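Local coordinates for PHB depolymerase (Penicillium funiculosum, PDB 2D81), which hydrolyses the ester bonds of poly(3-hydroxybutyrate) as a depolymerase of the alpha/beta hydrolase fold, here holding a trimer of (R)-3-hydroxybutyrate, at residues A[49-54]-A[286-291]; A[174-179]-A[254-259]; A[267-270]-A[276-279]. All coordinates share one frame; numbering follows the deposited sequence.

Interactions 1 and 3 adjoin, their centres 13 Å apart, and both touch the bound trimer; interaction 2 lies across the centre of the chain, about 32 Å from interaction 1 and 39 Å from interaction 3, between centres. Along the sequence interaction 1 closes a long loop that encloses interaction 2 and then interaction 3. Its segments follow strand 39-43 and strand 277-280, whereas interaction 2 joins the loop after helix 164-173 to the start of strand 256-260, an inner strand of the eight-stranded mixed sheet. Interaction 3 is a separate two-stranded hairpin. Loops and hairpin thus build the substrate side, and interaction 2 lies on the opposite side of the chain's centre.

Interaction 1: A[49-54]-A[286-291]; sequences DCARNQ and DWVGWY. With RB3 ((1R)-3-{[(1R)-3-methoxy-1-methyl-3-oxopropyl]oxy}-1-methyl-3-oxopropyl (3R)-3-hydroxybutanoate), chain C.
A51 meets W287 and V288 where two loops, each without regular secondary structure, come together beside the bound trimer. The loop 49-54 begins with a type I turn from D49 to R52, across which the R52 guanidinium lies edge-on to the D49 carboxylate: NE reaches the syn lone pair of OD2 at 2.8 Å in a salt bridge. C50 is tied by its disulfide to C59. At A51 the methyl CB sits 3.9 Å from W287 CZ3, obliquely to the indole, and also touches V288 CG1. Two waters bridge the backbones beside this small apolar contact: one accepts from A51 N and donates to W287 O, the other donates to both A51 O and V288 O. Farther on, Q54 turns its amide back so that NE2 donates to C50 O at 2.9 Å.

Across from this loop, the W287 indole, with CG between its backbone N and carbonyl carbon (chi1 62°), brings CZ3 to the A51 methyl while NE1 reaches the trimer; V288 CG1 lies over the ring centre, 3.7 Å above the plane. NE1 donates to O1B of the trimer at 2.9 Å (157°), the oxygen lying near the ring plane. A leucine in place of W287 would probably leave that ester carbonyl without its N-H donor and open a gap beside the A51 methyl. V288 CG2 in turn lies over the W290 ring, whose CH2 approaches C4B of the trimer at 3.8 Å. Within the same loop, the D286 carboxylate takes four backbone N-H groups: OD1 accepts from V288 N, an Asx turn, and from G289 and W290, OD2 from Y291. Together W287, V288 and W290 wall the pocket that holds the trimer, consistent with a polyester-binding site in this alpha/beta hydrolase.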
loop_
_atom_site.group_PDB
_atom_site.type_symbol
_atom_site.label_atom_id
_atom_site.label_comp_id
_atom_site.label_asym_id
_atom_site.label_seq_id
_atom_site.Cartn_x
_atom_site.Cartn_y
_atom_site.Cartn_z
ATOM N N ASP A 49 12.817 -4.808 -1.785
ATOM C CA ASP A 49 13.653 -5.999 -1.984
ATOM C C ASP A 49 14.365 -6.396 -0.691
ATOM O O ASP A 49 15.354 -7.126 -0.719
ATOM C CB ASP A 49 14.693 -5.753 -3.094
ATOM C CG ASP A 49 15.153 -7.043 -3.779
ATOM O OD1 ASP A 49 16.378 -7.268 -3.887
ATOM O OD2 ASP A 49 14.289 -7.824 -4.228
ATOM N N CYS A 50 13.846 -5.930 0.442
ATOM C CA CYS A 50 14.506 -6.152 1.729
ATOM C C CYS A 50 14.807 -7.630 1.976
ATOM O O CYS A 50 15.897 -7.985 2.423
ATOM C CB CYS A 50 13.644 -5.616 2.881
ATOM S SG CYS A 50 14.586 -5.450 4.440
ATOM N N ALA A 51 13.839 -8.493 1.682
ATOM C CA ALA A 51 13.908 -9.879 2.132
ATOM C C ALA A 51 14.479 -10.845 1.099
ATOM O O ALA A 51 14.396 -12.060 1.279
ATOM C CB ALA A 51 12.522 -10.353 2.568
ATOM N N ARG A 52 15.059 -10.324 0.021
ATOM C CA ARG A 52 15.547 -11.214 -1.028
ATOM C C ARG A 52 16.850 -11.902 -0.638
ATOM O O ARG A 52 17.028 -13.092 -0.906
ATOM C CB ARG A 52 15.741 -10.463 -2.351
ATOM C CG ARG A 52 16.135 -11.386 -3.507
ATOM C CD ARG A 52 16.346 -10.630 -4.809
ATOM N NE ARG A 52 15.095 -10.176 -5.416
ATOM C CZ ARG A 52 14.376 -10.883 -6.285
ATOM N NH1 ARG A 52 13.256 -10.378 -6.780
ATOM N NH2 ARG A 52 14.781 -12.088 -6.670
ATOM N N ASN A 53 17.758 -11.162 -0.004
ATOM C CA ASN A 53 19.083 -11.701 0.296
ATOM C C ASN A 53 19.461 -11.664 1.775
ATOM O O ASN A 53 20.614 -11.913 2.136
ATOM C CB ASN A 53 20.149 -10.968 -0.526
ATOM C CG ASN A 53 19.965 -11.165 -2.018
ATOM O OD1 ASN A 53 19.483 -10.279 -2.722
ATOM N ND2 ASN A 53 20.338 -12.342 -2.507
ATOM N N GLN A 54 18.488 -11.354 2.624
ATOM C CA GLN A 54 18.634 -11.539 4.062
ATOM C C GLN A 54 17.291 -12.025 4.586
ATOM O O GLN A 54 16.250 -11.761 3.978
ATOM C CB GLN A 54 19.033 -10.218 4.730
ATOM C CG GLN A 54 17.944 -9.158 4.735
ATOM C CD GLN A 54 18.494 -7.756 4.917
ATOM O OE1 GLN A 54 19.358 -7.516 5.766
ATOM N NE2 GLN A 54 17.990 -6.816 4.123
ATOM N N ASP A 286 2.735 -10.190 -0.661
ATOM C CA ASP A 286 3.980 -10.924 -0.868
ATOM C C ASP A 286 5.202 -10.014 -0.992
ATOM O O ASP A 286 5.458 -9.440 -2.052
ATOM C CB ASP A 286 3.856 -11.801 -2.114
ATOM C CG ASP A 286 5.024 -12.750 -2.277
ATOM O OD1 ASP A 286 5.883 -12.805 -1.370
ATOM O OD2 ASP A 286 5.078 -13.444 -3.312
ATOM N N TRP A 287 5.954 -9.889 0.099
ATOM C CA TRP A 287 7.236 -9.188 0.073
ATOM C C TRP A 287 8.402 -10.119 0.425
ATOM O O TRP A 287 9.508 -9.660 0.728
ATOM C CB TRP A 287 7.216 -7.997 1.043
ATOM C CG TRP A 287 7.010 -8.365 2.488
ATOM C CD1 TRP A 287 5.842 -8.759 3.080
ATOM C CD2 TRP A 287 8.007 -8.381 3.518
ATOM N NE1 TRP A 287 6.051 -9.018 4.416
ATOM C CE2 TRP A 287 7.371 -8.795 4.710
ATOM C CE3 TRP A 287 9.377 -8.085 3.549
ATOM C CZ2 TRP A 287 8.058 -8.922 5.921
ATOM C CZ3 TRP A 287 10.062 -8.214 4.754
ATOM C CH2 TRP A 287 9.399 -8.628 5.924
ATOM N N VAL A 288 8.163 -11.427 0.372
ATOM C CA VAL A 288 9.190 -12.394 0.764
ATOM C C VAL A 288 9.425 -13.484 -0.276
ATOM O O VAL A 288 10.386 -14.252 -0.172
ATOM C CB VAL A 288 8.841 -13.069 2.109
ATOM C CG1 VAL A 288 8.751 -12.019 3.200
ATOM C CG2 VAL A 288 7.528 -13.838 1.988
ATOM N N GLY A 289 8.545 -13.551 -1.272
ATOM C CA GLY A 289 8.714 -14.504 -2.353
ATOM C C GLY A 289 7.843 -15.748 -2.266
ATOM O O GLY A 289 8.171 -16.775 -2.868
ATOM N N TRP A 290 6.736 -15.669 -1.529
ATOM C CA TRP A 290 5.792 -16.785 -1.465
ATOM C C TRP A 290 5.382 -17.259 -2.856
ATOM O O TRP A 290 5.362 -18.457 -3.140
ATOM C CB TRP A 290 4.523 -16.389 -0.705
ATOM C CG TRP A 290 4.649 -16.355 0.782
ATOM C CD1 TRP A 290 5.026 -17.381 1.600
ATOM C CD2 TRP A 290 4.336 -15.254 1.636
ATOM N NE1 TRP A 290 4.961 -16.986 2.917
ATOM C CE2 TRP A 290 4.541 -15.683 2.967
ATOM C CE3 TRP A 290 3.899 -13.942 1.407
ATOM C CZ2 TRP A 290 4.325 -14.846 4.064
ATOM C CZ3 TRP A 290 3.683 -13.109 2.499
ATOM C CH2 TRP A 290 3.898 -13.565 3.812
ATOM N N TYR A 291 5.045 -16.311 -3.723
ATOM C CA TYR A 291 4.371 -16.645 -4.970
ATOM C C TYR A 291 5.237 -16.404 -6.198
ATOM O O TYR A 291 4.728 -16.196 -7.298
ATOM C CB TYR A 291 3.063 -15.855 -5.063
ATOM C CG TYR A 291 2.188 -16.073 -3.850
ATOM C CD1 TYR A 291 1.974 -15.052 -2.919
ATOM C CD2 TYR A 291 1.639 -17.328 -3.586
ATOM C CE1 TYR A 291 1.240 -15.285 -1.755
ATOM C CE2 TYR A 291 0.909 -17.568 -2.429
ATOM C CZ TYR A 291 0.713 -16.547 -1.518
ATOM O OH TYR A 291 -0.005 -16.796 -0.367
HETATM O O1M RB3 C . 3.633 -8.533 11.892
HETATM C C1A RB3 C . 3.236 -8.251 10.741
HETATM O O1A RB3 C . 2.195 -8.682 10.199
HETATM C C2A RB3 C . 4.104 -7.291 9.924
HETATM C C3A RB3 C . 4.530 -7.919 8.595
HETATM C C4A RB3 C . 5.410 -6.918 7.843
HETATM O O3A RB3 C . 5.281 -9.115 8.857
HETATM C C1B RB3 C . 5.022 -10.102 7.955
HETATM O O1B RB3 C . 4.586 -9.833 6.837
HETATM C C2B RB3 C . 5.283 -11.551 8.372
HETATM C C3B RB3 C . 5.326 -12.524 7.189
HETATM C C4B RB3 C . 6.486 -12.206 6.245
HETATM O O3B RB3 C . 5.503 -13.858 7.691
HETATM C C1C RB3 C . 4.326 -14.445 8.038
HETATM O O1C RB3 C . 3.415 -13.773 8.520
HETATM C C2C RB3 C . 4.157 -15.952 7.835
HETATM C C3C RB3 C . 3.879 -16.658 9.163
HETATM C C4C RB3 C . 3.742 -18.167 8.952
HETATM O O3C RB3 C . 4.936 -16.378 10.085
HETATM O O HOH W 1 11.308 -7.618 0.595
HETATM O O HOH W 2 12.541 -13.967 1.766
#

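Interaction 2: A[174-179]-A[254-259]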
loop_
_atom_site.group_PDB
_atom_site.type_symbol
_atom_site.label_atom_id
_atom_site.label_comp_id
_atom_site.label_asym_id
_atom_site.label_seq_id
_atom_site.Cartn_x
_atom_site.Cartn_y
_atom_site.Cartn_z
ATOM N N GLY A 174 -0.952 16.878 -2.791
ATOM C CA GLY A 174 -0.834 18.293 -2.490
ATOM C C GLY A 174 -2.080 18.800 -1.796
ATOM O O GLY A 174 -2.576 18.169 -0.861
ATOM N N SER A 175 -2.591 19.940 -2.241
ATOM C CA SER A 175 -3.827 20.461 -1.685
ATOM C C SER A 175 -4.925 19.416 -1.857
ATOM O O SER A 175 -4.955 18.690 -2.853
ATOM C CB SER A 175 -4.223 21.763 -2.390
ATOM O OG SER A 175 -4.256 21.598 -3.799
ATOM N N LEU A 176 -5.792 19.320 -0.858
ATOM C CA LEU A 176 -7.039 18.573 -0.968
ATOM C C LEU A 176 -8.121 19.360 -0.251
ATOM O O LEU A 176 -7.830 20.115 0.678
ATOM C CB LEU A 176 -6.903 17.191 -0.323
ATOM C CG LEU A 176 -6.006 16.181 -1.039
ATOM C CD1 LEU A 176 -6.001 14.860 -0.276
ATOM C CD2 LEU A 176 -6.513 15.972 -2.458
ATOM N N ASN A 177 -9.366 19.185 -0.683
ATOM C CA ASN A 177 -10.498 19.764 0.024
ATOM C C ASN A 177 -10.703 19.026 1.340
ATOM O O ASN A 177 -10.355 17.849 1.462
ATOM C CB ASN A 177 -11.770 19.665 -0.824
ATOM C CG ASN A 177 -11.623 20.337 -2.174
ATOM O OD1 ASN A 177 -11.116 21.455 -2.271
ATOM N ND2 ASN A 177 -12.076 19.662 -3.224
ATOM N N ALA A 178 -11.265 19.725 2.322
ATOM C CA ALA A 178 -11.497 19.153 3.641
ATOM C C ALA A 178 -12.232 17.822 3.535
ATOM O O ALA A 178 -13.130 17.659 2.707
ATOM C CB ALA A 178 -12.298 20.123 4.490
ATOM N N ARG A 179 -11.847 16.871 4.378
ATOM C CA ARG A 179 -12.465 15.552 4.366
ATOM C C ARG A 179 -13.923 15.638 4.798
ATOM O O ARG A 179 -14.318 16.566 5.505
ATOM C CB ARG A 179 -11.720 14.609 5.307
ATOM C CG ARG A 179 -11.813 15.008 6.768
ATOM C CD ARG A 179 -11.087 14.012 7.657
ATOM N NE ARG A 179 -11.090 14.445 9.051
ATOM C CZ ARG A 179 -10.539 13.761 10.047
ATOM N NH1 ARG A 179 -9.938 12.603 9.810
ATOM N NH2 ARG A 179 -10.588 14.237 11.284
ATOM N N ASN A 254 -12.862 14.871 -2.924
ATOM C CA ASN A 254 -11.730 15.182 -3.792
ATOM C C ASN A 254 -11.693 14.362 -5.076
ATOM O O ASN A 254 -10.623 14.117 -5.636
ATOM C CB ASN A 254 -10.421 14.999 -3.016
ATOM C CG ASN A 254 -10.186 16.106 -2.012
ATOM O OD1 ASN A 254 -9.836 17.226 -2.383
ATOM N ND2 ASN A 254 -10.392 15.806 -0.734
ATOM N N ASN A 255 -12.867 13.958 -5.551
ATOM C CA ASN A 255 -12.984 13.263 -6.829
ATOM C C ASN A 255 -11.960 12.145 -6.926
ATOM O O ASN A 255 -11.258 12.019 -7.928
ATOM C CB ASN A 255 -12.776 14.237 -7.989
ATOM C CG ASN A 255 -13.785 15.363 -7.994
ATOM O OD1 ASN A 255 -14.989 15.131 -7.896
ATOM N ND2 ASN A 255 -13.301 16.594 -8.118
ATOM N N MET A 256 -11.874 11.342 -5.873
ATOM C CA MET A 256 -10.859 10.299 -5.790
ATOM C C MET A 256 -11.511 8.948 -5.512
ATOM O O MET A 256 -12.329 8.823 -4.604
ATOM C CB MET A 256 -9.867 10.632 -4.672
ATOM C CG MET A 256 -8.678 9.691 -4.581
ATOM S SD MET A 256 -7.646 10.090 -3.161
ATOM C CE MET A 256 -6.997 11.708 -3.668
ATOM N N ILE A 257 -11.147 7.946 -6.306
ATOM C CA ILE A 257 -11.543 6.569 -6.042
ATOM C C ILE A 257 -10.447 5.894 -5.215
ATOM O O ILE A 257 -9.259 6.099 -5.465
ATOM C CB ILE A 257 -11.744 5.794 -7.368
ATOM C CG1 ILE A 257 -12.920 6.399 -8.145
ATOM C CG2 ILE A 257 -11.985 4.316 -7.091
ATOM C CD1 ILE A 257 -13.142 5.771 -9.518
ATOM N N ILE A 258 -10.843 5.113 -4.216
ATOM C CA ILE A 258 -9.880 4.317 -3.459
ATOM C C ILE A 258 -10.093 2.847 -3.796
ATOM O O ILE A 258 -11.170 2.301 -3.559
ATOM C CB ILE A 258 -10.055 4.486 -1.928
ATOM C CG1 ILE A 258 -10.088 5.970 -1.542
ATOM C CG2 ILE A 258 -8.916 3.780 -1.205
ATOM C CD1 ILE A 258 -8.797 6.728 -1.811
ATOM N N LEU A 259 -9.068 2.207 -4.353
ATOM C CA LEU A 259 -9.135 0.780 -4.661
ATOM C C LEU A 259 -8.547 -0.024 -3.509
ATOM O O LEU A 259 -7.444 0.269 -3.042
ATOM C CB LEU A 259 -8.360 0.478 -5.947
ATOM C CG LEU A 259 -8.146 -0.994 -6.319
ATOM C CD1 LEU A 259 -9.489 -1.665 -6.608
ATOM C CD2 LEU A 259 -7.236 -1.080 -7.541
#
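The start of strand 256-260, in the central mixed sheet of the alpha/beta hydrolase fold, is tied here to the extended chain that follows helix 164-173. After leaving that helix at G174, the chain runs past N254 just ahead of the strand. L176, N177 and N254 carry the contact, with M256 adding to its apolar end.

The carboxamide of N254 reads the backbone of N177 with both its ends. OD1 accepts from N177 N at 2.6 Å, a short bond made in the carbonyl plane on a lone pair of OD1. ND2 returns a nearly straight bond to N177 O at 3.0 Å (170°); the acceptor lies close to the plane of the N254 amide, although ND2 itself is tilted from the plane of the N177 carbonyl. With CG anti to its carbonyl carbon (chi1 -74°), the N254 side chain reaches toward the N177 backbone to present both atoms at once. The two side-chain amides of N177 and N254 are turned nearly parallel, their planes 15° apart, yet they do not bond to each other: N177 ND2 is instead bonded to T253 O.

L176 crosses the N254 side chain at about a right angle, and its CD2 rests 3.7 Å from N254 CG. The same methyl approaches M256 CE at 4.5 Å, a loose apolar touch beside helix 164-173, whose L169 is met by both L176 and M256. N254 ND2 also donates to W250 O, so this nitrogen serves two carbonyls. Gripped through N-H and C=O together, N177 has its peptide groups fixed in an extended course, and the rotation of the N254 amide is set by its partners.

Interaction 3: A[267-270]-A[276-279]; sequences YTIH and GVLS. With RB3 ((1R)-3-{[(1R)-3-methoxy-1-methyl-3-oxopropyl]oxy}-1-methyl-3-oxopropyl (3R)-3-hydroxybutanoate), chain C.
The imidazole of H270 has L278 O near its plane, at the ring edge, while Y291 from the neighbouring loop packs against the H270 ring edge-to-face. The phenol ring of Y267 has a water in its plane at the edge; that water donates to Y267 O and is also hydrogen-bonded to S279 OG, 3.0 Å away. At its polar end H270 NE2 is bonded to D266, which also holds the T268 hydroxyl.

Between the strands, H270 and L278 form an antiparallel hydrogen-bonded pair. H270 N donates to L278 O at 2.9 Å from well above the carbonyl plane, whereas L278 N meets H270 O at 2.8 Å with only a slight tilt. On the face opposite to that of H270 and L278, I269 spans two residues with its two branches. Its CG2, anti to the backbone N, presses on V277 CB at 3.4 Å, tighter than usual for two carbons, and CD1 reaches S279 CB at 3.5 Å. T268 O is buried by the contact without a hydrogen-bond partner, though S279 CA lies 3.2 Å from it in a CA-H...O contact.

L278 points to the same face as H270, and with CG anti to its backbone N (chi1 -162°) it carries CD2 to within 3.8 Å of O3B of the trimer. S279 O also approaches C2C of the trimer. The hairpin of strands 269-271 and 277-280 thus stands at the surface, apart from the central sheet, with L278 packed on Y56 and W290 of the flanking loops as a side of the substrate pocket.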
loop_
_atom_site.group_PDB
_atom_site.type_symbol
_atom_site.label_atom_id
_atom_site.label_comp_id
_atom_site.label_asym_id
_atom_site.label_seq_id
_atom_site.Cartn_x
_atom_site.Cartn_y
_atom_site.Cartn_z
ATOM N N TYR A 267 -2.578 -21.254 3.884
ATOM C CA TYR A 267 -1.918 -22.065 4.903
ATOM C C TYR A 267 -0.858 -22.992 4.318
ATOM O O TYR A 267 -0.140 -23.670 5.060
ATOM C CB TYR A 267 -2.955 -22.886 5.671
ATOM C CG TYR A 267 -4.067 -22.045 6.252
ATOM C CD1 TYR A 267 -5.367 -22.129 5.752
ATOM C CD2 TYR A 267 -3.813 -21.136 7.277
ATOM C CE1 TYR A 267 -6.386 -21.326 6.259
ATOM C CE2 TYR A 267 -4.820 -20.328 7.790
ATOM C CZ TYR A 267 -6.104 -20.426 7.276
ATOM O OH TYR A 267 -7.101 -19.623 7.778
ATOM N N THR A 268 -0.754 -23.014 2.993
ATOM C CA THR A 268 0.206 -23.890 2.330
ATOM C C THR A 268 1.632 -23.354 2.438
ATOM O O THR A 268 1.847 -22.152 2.623
ATOM C CB THR A 268 -0.146 -24.095 0.835
ATOM O OG1 THR A 268 -0.006 -22.861 0.123
ATOM C CG2 THR A 268 -1.576 -24.597 0.695
ATOM N N ILE A 269 2.597 -24.261 2.330
ATOM C CA ILE A 269 4.011 -23.927 2.484
ATOM C C ILE A 269 4.645 -23.601 1.132
ATOM O O ILE A 269 4.439 -24.319 0.155
ATOM C CB ILE A 269 4.784 -25.108 3.130
ATOM C CG1 ILE A 269 4.240 -25.381 4.535
ATOM C CG2 ILE A 269 6.271 -24.796 3.188
ATOM C CD1 ILE A 269 4.383 -24.212 5.491
ATOM N N HIS A 270 5.417 -22.519 1.091
ATOM C CA HIS A 270 6.077 -22.069 -0.132
ATOM C C HIS A 270 7.569 -21.876 0.110
ATOM O O HIS A 270 7.972 -21.391 1.165
ATOM C CB HIS A 270 5.494 -20.731 -0.593
ATOM C CG HIS A 270 4.042 -20.785 -0.951
ATOM N ND1 HIS A 270 3.588 -21.285 -2.153
ATOM C CD2 HIS A 270 2.940 -20.404 -0.262
ATOM C CE1 HIS A 270 2.269 -21.208 -2.189
ATOM N NE2 HIS A 270 1.851 -20.678 -1.054
ATOM N N GLY A 276 14.654 -20.840 3.314
ATOM C CA GLY A 276 13.851 -22.046 3.217
ATOM C C GLY A 276 12.407 -21.841 2.794
ATOM O O GLY A 276 12.132 -21.371 1.691
ATOM N N VAL A 277 11.479 -22.205 3.676
ATOM C CA VAL A 277 10.062 -22.223 3.331
ATOM C C VAL A 277 9.251 -21.420 4.334
ATOM O O VAL A 277 9.721 -21.128 5.435
ATOM C CB VAL A 277 9.511 -23.660 3.311
ATOM C CG1 VAL A 277 10.331 -24.514 2.361
ATOM C CG2 VAL A 277 9.524 -24.244 4.717
ATOM N N LEU A 278 8.028 -21.073 3.949
ATOM C CA LEU A 278 7.155 -20.287 4.807
ATOM C C LEU A 278 5.723 -20.342 4.276
ATOM O O LEU A 278 5.499 -20.346 3.063
ATOM C CB LEU A 278 7.640 -18.834 4.844
ATOM C CG LEU A 278 7.126 -17.960 5.987
ATOM C CD1 LEU A 278 7.756 -18.422 7.294
ATOM C CD2 LEU A 278 7.470 -16.503 5.724
ATOM N N SER A 279 4.754 -20.395 5.183
ATOM C CA SER A 279 3.354 -20.304 4.795
ATOM C C SER A 279 2.881 -18.862 4.953
ATOM O O SER A 279 3.637 -18.002 5.409
ATOM C CB SER A 279 2.500 -21.247 5.652
ATOM O OG SER A 279 2.681 -21.000 7.036
HETATM O O1M RB3 C . 3.633 -8.533 11.892
HETATM C C1A RB3 C . 3.236 -8.251 10.741
HETATM O O1A RB3 C . 2.195 -8.682 10.199
HETATM C C2A RB3 C . 4.104 -7.291 9.924
HETATM C C3A RB3 C . 4.530 -7.919 8.595
HETATM C C4A RB3 C . 5.410 -6.918 7.843
HETATM O O3A RB3 C . 5.281 -9.115 8.857
HETATM C C1B RB3 C . 5.022 -10.102 7.955
HETATM O O1B RB3 C . 4.586 -9.833 6.837
HETATM C C2B RB3 C . 5.283 -11.551 8.372
HETATM C C3B RB3 C . 5.326 -12.524 7.189
HETATM C C4B RB3 C . 6.486 -12.206 6.245
HETATM O O3B RB3 C . 5.503 -13.858 7.691
HETATM C C1C RB3 C . 4.326 -14.445 8.038
HETATM O O1C RB3 C . 3.415 -13.773 8.520
HETATM C C2C RB3 C . 4.157 -15.952 7.835
HETATM C C3C RB3 C . 3.879 -16.658 9.163
HETATM C C4C RB3 C . 3.742 -18.167 8.952
HETATM O O3C RB3 C . 4.936 -16.378 10.085
HETATM O O HOH W 3 -0.126 -22.114 7.461
#